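Local coordinates for protein Peptide:N-glycosidase F (Elizabethkingia meningoseptica, PDB 3PMS) that catalyses hydrolysis of the amide bond that joins N-linked glycans to asparagine side chains, releasing glycans from glycoproteins and glycopeptides, at residues Y69-N72 with E77-E80; T104-L109 with Y186-I191; V149-Y154 with F276-K281; H215-A218 with T224-H227. One frame throughout, in Å; residues are numbered along the deposited sequence.

Contact 1: residues Y69-N72 with E77-E80; sequences YVKN and EWYE
Val-70 and Tyr-79 form a hydrogen-bonded pair in an antiparallel hairpin, Val-70 N giving to Tyr-79 O at 3.0 Å and Tyr-79 N to Val-70 O at 2.8 Å. The non-hydrogen-bonded pairs Tyr-69 with Glu-80 and Lys-71 with Trp-78 flank it. Beside the turn, Asn-72 N reaches Glu-77 O at 2.9 Å. On the face carrying Tyr-69, Lys-71, Trp-78 and Glu-80, a bend in the lysine chain (chi3 -81°) lays its CE over the indole, 3.8 Å from the centroid of the Trp-78 six-membered ring, a CH-pi contact. NZ passes on to a salt bridge with Glu-115. The hairpin belongs to the five-stranded antiparallel sheet of the N-terminal jelly roll, where strand 65-71 also pairs with strand 114-120. Tyr-69 sets its CD2 3.7 Å from Trp-78 CB, the phenol inclined at 65° to the five-membered ring of the indole. Tyr-79 lies on the other face with Val-70; beyond the strand end, Asn-72 ND2 gives a hydrogen bond to Tyr-79 OH, 2.8 Å away and near the amide plane, although the tyrosine ring stands 76° from that plane. Asn-72 OD1 accepts from Thr-74 N and Thr-75 N in the turn, which fixes the rotation of the amide.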
# COMPACT_ATOMS: atom_id res chain seq x y z
N TYR A 69 -5.09 4.15 5.58
CA TYR A 69 -5.43 5.30 4.67
C TYR A 69 -5.36 6.65 5.43
O TYR A 69 -5.55 6.69 6.67
CB TYR A 69 -6.82 5.20 4.06
CG TYR A 69 -7.16 3.96 3.29
CD1 TYR A 69 -7.54 2.80 3.95
CD2 TYR A 69 -7.27 4.00 1.93
CE1 TYR A 69 -7.90 1.67 3.24
CE2 TYR A 69 -7.62 2.89 1.20
CZ TYR A 69 -8.01 1.75 1.88
OH TYR A 69 -8.49 0.67 1.16
N VAL A 70 -5.10 7.72 4.66
CA VAL A 70 -5.23 9.14 5.07
C VAL A 70 -6.30 9.73 4.21
O VAL A 70 -6.40 9.42 2.99
CB VAL A 70 -3.90 9.92 5.00
CG1 VAL A 70 -3.37 10.04 3.55
CG2 VAL A 70 -4.07 11.30 5.64
N LYS A 71 -7.11 10.58 4.82
CA LYS A 71 -8.18 11.27 4.08
C LYS A 71 -7.73 12.60 3.56
O LYS A 71 -7.22 13.40 4.31
CB LYS A 71 -9.43 11.49 4.94
CG LYS A 71 -10.62 12.04 4.16
CD LYS A 71 -11.86 12.22 4.98
CE LYS A 71 -12.60 10.92 5.13
NZ LYS A 71 -13.77 11.14 6.09
N ASN A 72 -7.96 12.87 2.27
CA ASN A 72 -7.79 14.18 1.66
C ASN A 72 -8.91 15.12 2.19
O ASN A 72 -10.08 14.79 2.10
CB ASN A 72 -7.86 14.02 0.14
CG ASN A 72 -7.74 15.33 -0.59
OD1 ASN A 72 -8.37 16.33 -0.19
ND2 ASN A 72 -7.04 15.30 -1.76
N GLU A 77 -11.57 11.89 -0.14
CA GLU A 77 -11.14 10.57 -0.61
C GLU A 77 -10.07 10.00 0.34
O GLU A 77 -9.19 10.71 0.80
CB GLU A 77 -10.53 10.64 -2.02
CG GLU A 77 -10.32 9.33 -2.67
CD GLU A 77 -9.92 9.44 -4.15
OE1 GLU A 77 -9.98 8.40 -4.82
OE2 GLU A 77 -9.54 10.53 -4.62
N TRP A 78 -10.15 8.70 0.53
CA TRP A 78 -9.17 7.91 1.30
C TRP A 78 -8.05 7.52 0.36
O TRP A 78 -8.31 6.96 -0.70
CB TRP A 78 -9.81 6.69 1.92
CG TRP A 78 -10.78 7.00 3.02
CD1 TRP A 78 -12.11 6.79 2.97
CD2 TRP A 78 -10.48 7.41 4.36
NE1 TRP A 78 -12.67 7.02 4.21
CE2 TRP A 78 -11.68 7.39 5.08
CE3 TRP A 78 -9.31 7.79 5.03
CZ2 TRP A 78 -11.74 7.79 6.43
CZ3 TRP A 78 -9.35 8.09 6.37
CH2 TRP A 78 -10.57 8.11 7.06
N TYR A 79 -6.81 7.76 0.81
CA TYR A 79 -5.59 7.35 0.09
C TYR A 79 -4.87 6.28 0.88
O TYR A 79 -4.46 6.52 2.04
CB TYR A 79 -4.65 8.51 -0.09
CG TYR A 79 -5.08 9.68 -0.97
CD1 TYR A 79 -4.22 10.72 -1.06
CD2 TYR A 79 -6.33 9.80 -1.55
CE1 TYR A 79 -4.51 11.86 -1.86
CE2 TYR A 79 -6.62 10.94 -2.31
CZ TYR A 79 -5.72 11.97 -2.39
OH TYR A 79 -6.07 13.07 -3.21
N GLU A 80 -4.57 5.18 0.22
CA GLU A 80 -3.84 4.09 0.90
C GLU A 80 -2.39 4.47 1.07
O GLU A 80 -1.68 4.65 0.07
CB GLU A 80 -3.96 2.79 0.09
CG GLU A 80 -3.16 1.60 0.67
CD GLU A 80 -3.19 0.38 -0.21
OE1 GLU A 80 -3.06 0.49 -1.45
OE2 GLU A 80 -3.41 -0.69 0.37

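Contact 2: residues T104-L109 with Y186-I191; sequences TDFKSL and YLRTTI
Asp-105 sits between Tyr-186 and Arg-188, giving one carboxylate oxygen to each. The phenol OH of Tyr-186 donates to Asp-105 OD1 over a short 2.5 Å, and the acid group lies at the rim of the tyrosine ring rather than over it. Arg-188 NH1 forms a salt bridge with Asp-105 OD2 at 2.8 Å. OD2 lies at the guanidinium edge, near its plane; the two planes are 80° apart, and NH1 meets OD2 from above the carboxylate plane, not in a flat, two-pronged pairing. With CG anti to the backbone N (chi1 177°) and the chain extended as far as NE, the arginine spans the gap between strand and loop. Phe-106 turns its CE2 corner onto one guanidinium face, 3.4 Å from Arg-188 NE, its ring again steep to that group. A water accepts from both Asp-105 N and Arg-188 NH1, each at 2.9 Å, adding a second link between loop and arginine. NH2 is engaged by Ile-81 O and Asp-102 O, leaving the guanidinium little freedom to rotate. This buried, polar-centred contact joins the 104-109 loop of the N-terminal jelly roll to strand 184-197 of the C-terminal one, an interface between two domains.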
# COMPACT_ATOMS: atom_id res chain seq x y z
N THR A 104 6.48 9.17 3.82
CA THR A 104 6.97 10.54 3.52
C THR A 104 6.22 11.12 2.32
O THR A 104 5.89 12.31 2.28
CB THR A 104 8.45 10.61 3.29
OG1 THR A 104 9.16 9.82 4.24
CG2 THR A 104 8.98 12.05 3.28
N ASP A 105 5.95 10.29 1.32
CA ASP A 105 5.20 10.76 0.16
C ASP A 105 3.91 11.45 0.46
O ASP A 105 3.40 12.24 -0.37
CB ASP A 105 4.93 9.62 -0.80
CG ASP A 105 6.23 9.07 -1.48
OD1 ASP A 105 7.32 9.71 -1.49
OD2 ASP A 105 6.16 7.91 -1.95
N PHE A 106 3.28 11.11 1.61
CA PHE A 106 2.05 11.74 2.02
C PHE A 106 2.18 12.86 3.04
O PHE A 106 1.18 13.25 3.65
CB PHE A 106 1.14 10.62 2.56
CG PHE A 106 0.79 9.58 1.52
CD1 PHE A 106 -0.24 9.82 0.63
CD2 PHE A 106 1.45 8.40 1.43
CE1 PHE A 106 -0.50 8.88 -0.37
CE2 PHE A 106 1.17 7.45 0.40
CZ PHE A 106 0.18 7.69 -0.44
N LYS A 107 3.38 13.40 3.20
CA LYS A 107 3.61 14.42 4.25
C LYS A 107 2.64 15.58 4.01
O LYS A 107 2.25 16.25 4.99
CB LYS A 107 5.08 14.83 4.31
CG LYS A 107 5.66 15.43 3.03
CD LYS A 107 7.10 15.84 3.20
CE LYS A 107 7.82 16.07 1.89
NZ LYS A 107 9.24 16.65 2.09
N SER A 108 2.30 15.94 2.77
CA SER A 108 1.35 17.03 2.58
C SER A 108 -0.04 16.84 3.14
O SER A 108 -0.77 17.81 3.46
CB SER A 108 1.25 17.36 1.10
OG SER A 108 0.66 16.33 0.30
N LEU A 109 -0.39 15.59 3.38
CA LEU A 109 -1.67 15.21 3.94
C LEU A 109 -1.54 14.92 5.43
O LEU A 109 -2.58 14.77 6.10
CB LEU A 109 -2.25 14.01 3.21
CG LEU A 109 -2.77 14.22 1.80
CD1 LEU A 109 -1.72 14.05 0.76
CD2 LEU A 109 -3.98 13.35 1.50
N TYR A 186 7.33 11.41 -9.50
CA TYR A 186 7.49 9.96 -9.51
C TYR A 186 6.18 9.29 -9.10
O TYR A 186 5.24 9.92 -8.66
CB TYR A 186 8.58 9.53 -8.55
CG TYR A 186 8.50 10.05 -7.13
CD1 TYR A 186 7.89 9.26 -6.14
CD2 TYR A 186 9.08 11.21 -6.75
CE1 TYR A 186 7.78 9.67 -4.83
CE2 TYR A 186 8.94 11.67 -5.44
CZ TYR A 186 8.34 10.86 -4.47
OH TYR A 186 8.35 11.29 -3.18
N LEU A 187 6.13 7.98 -9.39
CA LEU A 187 5.02 7.09 -9.01
C LEU A 187 5.38 6.24 -7.81
O LEU A 187 6.52 5.84 -7.63
CB LEU A 187 4.64 6.19 -10.22
CG LEU A 187 4.35 6.90 -11.54
CD1 LEU A 187 4.29 5.92 -12.73
CD2 LEU A 187 3.09 7.66 -11.39
N ARG A 188 4.35 5.97 -7.02
CA ARG A 188 4.42 5.10 -5.84
C ARG A 188 3.34 4.05 -5.99
O ARG A 188 2.17 4.40 -6.08
CB ARG A 188 4.13 5.91 -4.55
CG ARG A 188 4.12 5.10 -3.31
CD ARG A 188 3.34 5.86 -2.20
NE ARG A 188 3.29 5.13 -0.93
CZ ARG A 188 4.16 5.27 0.06
NH1 ARG A 188 5.24 6.03 -0.06
NH2 ARG A 188 3.93 4.67 1.24
N THR A 189 3.75 2.80 -6.12
CA THR A 189 2.81 1.68 -6.35
C THR A 189 2.98 0.59 -5.34
O THR A 189 4.10 0.19 -4.93
CB THR A 189 2.99 1.10 -7.76
OG1 THR A 189 2.90 2.12 -8.78
CG2 THR A 189 2.00 -0.05 -8.07
N THR A 190 1.85 0.05 -4.88
CA THR A 190 1.79 -1.08 -3.92
C THR A 190 0.84 -2.10 -4.62
O THR A 190 -0.34 -1.82 -4.89
CB THR A 190 1.27 -0.63 -2.58
OG1 THR A 190 2.00 0.50 -2.17
CG2 THR A 190 1.42 -1.75 -1.56
N ILE A 191 1.37 -3.27 -4.87
CA ILE A 191 0.57 -4.33 -5.56
C ILE A 191 0.78 -5.65 -4.88
O ILE A 191 1.90 -6.01 -4.54
CB ILE A 191 0.92 -4.46 -7.06
CG1 ILE A 191 0.12 -5.56 -7.75
CG2 ILE A 191 2.49 -4.58 -7.31
CD1 ILE A 191 0.19 -5.41 -9.29
O HOH W 1 7.28 7.66 1.23

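Contact 3: residues V149-Y154 with F276-K281; sequences VPVVQY and FSYEYK
Tyr-278 buries more surface here than any other residue, its ring receiving Val-151 on one face and Val-152 near its hydroxyl end. Val-151 CG1 lies almost squarely over the ring, 3.7 Å from the Tyr-278 centroid and 13° off the normal, a CH-pi contact. The methyl is nearest to the CD1 side of the ring, with Val-151 CG1 to Tyr-278 CD1 at 3.6 Å. Having CG1 anti to its backbone N (chi1 -179°), Val-151 directs this branch at the tyrosine. Val-152 packs more loosely: its CG2 comes within 4.0 Å of Tyr-278 OH, and its CG1 approaches the same ring obliquely, 4.5 Å from Tyr-278 CE1. No hydrogen bond crosses between the segments, but the hydroxyl has a weak one to Ser-300 OG. A classic beta bulge, in which Val-151 and Val-152 both oppose Ser-300 at a corner of the chain, is consistent with the two successive valines facing the tyrosine. Ile-176 adds to the apolar surroundings of both Val-151 and Tyr-278. Strand 145-163 is at the edge of a four-stranded sheet and strand 275-281 lies within a five-stranded one, and their facing side chains belong to the hydrophobic core of the C-terminal jelly-roll sandwich.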
# COMPACT_ATOMS: atom_id res chain seq x y z
N VAL A 149 -1.45 12.56 -5.38
CA VAL A 149 -2.81 12.16 -5.73
C VAL A 149 -2.80 10.71 -6.25
O VAL A 149 -1.83 10.27 -6.85
CB VAL A 149 -3.48 13.09 -6.76
CG1 VAL A 149 -3.86 14.45 -6.10
CG2 VAL A 149 -2.72 13.16 -8.03
N PRO A 150 -3.89 9.98 -6.05
CA PRO A 150 -3.99 8.65 -6.61
C PRO A 150 -4.21 8.66 -8.12
O PRO A 150 -5.00 9.46 -8.66
CB PRO A 150 -5.22 8.05 -5.92
CG PRO A 150 -6.04 9.20 -5.51
CD PRO A 150 -4.97 10.22 -5.10
N VAL A 151 -3.57 7.71 -8.75
CA VAL A 151 -3.81 7.39 -10.15
C VAL A 151 -4.85 6.25 -10.28
O VAL A 151 -5.89 6.40 -10.94
CB VAL A 151 -2.54 7.01 -10.82
CG1 VAL A 151 -2.78 6.70 -12.30
CG2 VAL A 151 -1.47 8.12 -10.67
N VAL A 152 -4.62 5.15 -9.55
CA VAL A 152 -5.63 4.09 -9.41
C VAL A 152 -5.64 3.59 -7.99
O VAL A 152 -4.60 3.50 -7.34
CB VAL A 152 -5.45 2.90 -10.39
CG1 VAL A 152 -5.55 3.35 -11.89
CG2 VAL A 152 -4.10 2.24 -10.20
N GLN A 153 -6.79 3.13 -7.50
CA GLN A 153 -6.88 2.40 -6.24
C GLN A 153 -7.96 1.33 -6.36
O GLN A 153 -9.17 1.66 -6.40
CB GLN A 153 -7.24 3.29 -5.11
CG GLN A 153 -6.15 4.30 -4.70
CD GLN A 153 -6.47 4.89 -3.32
OE1 GLN A 153 -5.97 4.41 -2.28
NE2 GLN A 153 -7.24 5.99 -3.30
N TYR A 154 -7.51 0.10 -6.51
CA TYR A 154 -8.32 -1.10 -6.48
C TYR A 154 -7.81 -1.94 -5.32
O TYR A 154 -7.03 -2.88 -5.49
CB TYR A 154 -8.28 -1.79 -7.87
CG TYR A 154 -8.72 -0.92 -9.01
CD1 TYR A 154 -9.94 -0.26 -9.01
CD2 TYR A 154 -7.83 -0.52 -9.91
CE1 TYR A 154 -10.29 0.62 -10.11
CE2 TYR A 154 -8.19 0.22 -11.04
CZ TYR A 154 -9.35 0.86 -11.10
OH TYR A 154 -9.52 1.71 -12.24
N PHE A 276 0.39 13.46 -19.55
CA PHE A 276 0.90 12.17 -20.07
C PHE A 276 -0.00 11.03 -19.67
O PHE A 276 -0.77 11.14 -18.72
CB PHE A 276 2.33 11.89 -19.58
CG PHE A 276 2.47 11.65 -18.09
CD1 PHE A 276 2.80 12.68 -17.20
CD2 PHE A 276 2.40 10.36 -17.55
CE1 PHE A 276 3.00 12.38 -15.83
CE2 PHE A 276 2.58 10.12 -16.20
CZ PHE A 276 2.83 11.16 -15.36
N SER A 277 -0.02 9.94 -20.46
CA SER A 277 -0.81 8.76 -20.09
C SER A 277 0.02 7.77 -19.31
O SER A 277 1.24 7.70 -19.39
CB SER A 277 -1.39 8.06 -21.30
OG SER A 277 -0.35 7.57 -22.09
N TYR A 278 -0.69 7.22 -18.35
CA TYR A 278 -0.24 6.10 -17.53
C TYR A 278 -1.09 4.91 -17.89
O TYR A 278 -2.32 4.99 -18.04
CB TYR A 278 -0.50 6.51 -16.08
CG TYR A 278 -0.47 5.39 -15.02
CD1 TYR A 278 -1.52 4.50 -14.88
CD2 TYR A 278 0.54 5.33 -14.09
CE1 TYR A 278 -1.53 3.49 -13.90
CE2 TYR A 278 0.58 4.32 -13.15
CZ TYR A 278 -0.46 3.45 -13.02
OH TYR A 278 -0.58 2.47 -12.08
N GLU A 279 -0.43 3.73 -18.00
CA GLU A 279 -1.18 2.48 -18.12
C GLU A 279 -0.47 1.43 -17.27
O GLU A 279 0.74 1.22 -17.43
CB GLU A 279 -1.31 2.01 -19.55
CG GLU A 279 -2.16 0.80 -19.68
CD GLU A 279 -2.31 0.29 -21.12
OE1 GLU A 279 -1.71 0.87 -22.05
OE2 GLU A 279 -2.92 -0.80 -21.28
N TYR A 280 -1.21 0.72 -16.42
CA TYR A 280 -0.65 -0.43 -15.72
C TYR A 280 -1.01 -1.69 -16.56
O TYR A 280 -2.17 -2.05 -16.69
CB TYR A 280 -1.20 -0.58 -14.26
CG TYR A 280 -0.25 -1.37 -13.39
CD1 TYR A 280 0.76 -0.72 -12.67
CD2 TYR A 280 -0.27 -2.76 -13.32
CE1 TYR A 280 1.68 -1.39 -11.93
CE2 TYR A 280 0.67 -3.46 -12.59
CZ TYR A 280 1.65 -2.79 -11.89
OH TYR A 280 2.56 -3.48 -11.14
N LYS A 281 0.01 -2.37 -17.05
CA LYS A 281 -0.11 -3.57 -17.88
C LYS A 281 0.30 -4.83 -17.14
O LYS A 281 1.45 -5.01 -16.74
CB LYS A 281 0.73 -3.45 -19.15
CG LYS A 281 0.37 -2.29 -20.04
CD LYS A 281 1.29 -2.40 -21.31
CE LYS A 281 1.08 -1.31 -22.30
NZ LYS A 281 2.08 -1.60 -23.42

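Contact 4: residues H215-A218 with T224-H227; sequences HTIA and TFQH
Ile-217 meets both Phe-225 and His-227 across this antiparallel hairpin, on the face it shares with His-215. That face is the closely packed one. Ile-217 extends its chain (chi2 172°) to put CD1 3.6 Å from His-227 CE1, an oblique approach to the imidazole, while its CB meets the edge of the phenylalanine ring at Phe-225 CD2, 4.0 Å away. His-227 is held at both ring nitrogens, NE2 by Asp-265 and ND1 by the hydroxyl of Tyr-280, so the rotation of the imidazole is fixed. His-215 points into the same interior, with ND1 bonded to Gln-283 N and its ring meeting Phe-282 and Tyr-296 edge-to-face. The hairpin forms one end of the five-stranded sheet of the C-terminal jelly roll, strand 222-229 being outermost. Its backbone pairing is regular at His-215 and His-227, where His-227 N gives to His-215 O at 2.8 Å. Toward the turn a classic beta bulge interrupts it: Ile-217 O accepts from two successive amides, Thr-224 N at 3.0 Å and Phe-225 N at 3.2 Å. Thr-224, exposed at the bulge, holds its CG2 over the centre of the ring of the next residue, Phe-225, 3.6 Å above the plane. On the opposite face, that of Thr-216 and Gln-226, side-chain contact is sparse. The two run alongside each other in the same direction, yet Thr-216 OG1 comes no nearer to the glutamine than 4.1 Å, at Gln-226 CG, and Gln-226 is exposed to solvent.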
# COMPACT_ATOMS: atom_id res chain seq x y z
N HIS A 215 5.02 -7.13 -14.10
CA HIS A 215 4.09 -6.20 -14.76
C HIS A 215 4.79 -4.93 -15.21
O HIS A 215 5.94 -4.77 -14.85
CB HIS A 215 2.96 -5.89 -13.81
CG HIS A 215 2.30 -7.12 -13.22
ND1 HIS A 215 1.80 -8.13 -14.02
CD2 HIS A 215 2.14 -7.53 -11.94
CE1 HIS A 215 1.29 -9.08 -13.24
NE2 HIS A 215 1.52 -8.76 -11.99
N THR A 216 4.10 -4.09 -15.98
CA THR A 216 4.76 -2.94 -16.59
C THR A 216 3.88 -1.71 -16.49
O THR A 216 2.70 -1.76 -16.69
CB THR A 216 4.96 -3.27 -18.04
OG1 THR A 216 5.98 -4.27 -18.17
CG2 THR A 216 5.42 -2.03 -18.83
N ILE A 217 4.49 -0.56 -16.18
CA ILE A 217 3.83 0.73 -16.35
C ILE A 217 4.32 1.33 -17.67
O ILE A 217 5.52 1.46 -17.87
CB ILE A 217 4.17 1.69 -15.20
CG1 ILE A 217 3.45 1.22 -13.95
CG2 ILE A 217 3.63 3.12 -15.51
CD1 ILE A 217 3.81 1.95 -12.65
N ALA A 218 3.36 1.70 -18.49
CA ALA A 218 3.61 2.41 -19.77
C ALA A 218 3.29 3.88 -19.55
O ALA A 218 2.27 4.25 -18.94
CB ALA A 218 2.79 1.86 -20.90
N THR A 224 7.85 1.45 -19.70
CA THR A 224 8.89 2.25 -19.01
C THR A 224 9.44 1.62 -17.71
O THR A 224 10.67 1.65 -17.43
CB THR A 224 8.37 3.66 -18.78
OG1 THR A 224 8.06 4.21 -20.05
CG2 THR A 224 9.40 4.60 -18.12
N PHE A 225 8.53 1.15 -16.85
CA PHE A 225 8.90 0.60 -15.57
C PHE A 225 8.39 -0.83 -15.41
O PHE A 225 7.26 -1.11 -15.81
CB PHE A 225 8.33 1.44 -14.42
CG PHE A 225 8.61 2.93 -14.54
CD1 PHE A 225 9.90 3.40 -14.34
CD2 PHE A 225 7.59 3.81 -14.77
CE1 PHE A 225 10.16 4.78 -14.38
CE2 PHE A 225 7.83 5.21 -14.79
CZ PHE A 225 9.11 5.64 -14.65
N GLN A 226 9.24 -1.69 -14.91
CA GLN A 226 8.85 -3.10 -14.64
C GLN A 226 8.74 -3.31 -13.15
O GLN A 226 9.62 -2.91 -12.37
CB GLN A 226 9.86 -4.11 -15.24
CG GLN A 226 9.78 -4.18 -16.74
CD GLN A 226 10.75 -5.19 -17.34
OE1 GLN A 226 11.57 -5.80 -16.65
NE2 GLN A 226 10.63 -5.37 -18.64
N HIS A 227 7.68 -4.05 -12.75
CA HIS A 227 7.44 -4.46 -11.37
C HIS A 227 7.53 -5.99 -11.28
O HIS A 227 6.64 -6.68 -11.74
CB HIS A 227 6.06 -3.99 -10.91
CG HIS A 227 5.95 -2.50 -10.76
ND1 HIS A 227 4.76 -1.88 -10.46
CD2 HIS A 227 6.91 -1.53 -10.77
CE1 HIS A 227 4.99 -0.58 -10.36
NE2 HIS A 227 6.27 -0.33 -10.57

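The four contacts run from the N-terminal jelly roll into the C-terminal one. Contacts 1 and 2 have centres about 11 Å apart and touch where Phe-106 CZ packs 3.6 Å from Glu-80 O. Contact 1 also meets contact 3 across the domain interface, Gln-153 OE1 lying 3.0 Å from Glu-80 N in a probable hydrogen bond. Segment 276-281 of contact 3 lies next to segment 215-218 of contact 4 in one sheet, with Lys-281 N 2.8 Å from Thr-216 O. On strand 184-197, Thr-189 CB packs 3.7 Å from His-227 CE1 of contact 4, and Leu-187 CD1 lies 4.0 Å from Tyr-278 CD2 of contact 3. A bound sulfate, probably from the crystallisation liquor, lies about 6 Å from the Tyr-186 side chain.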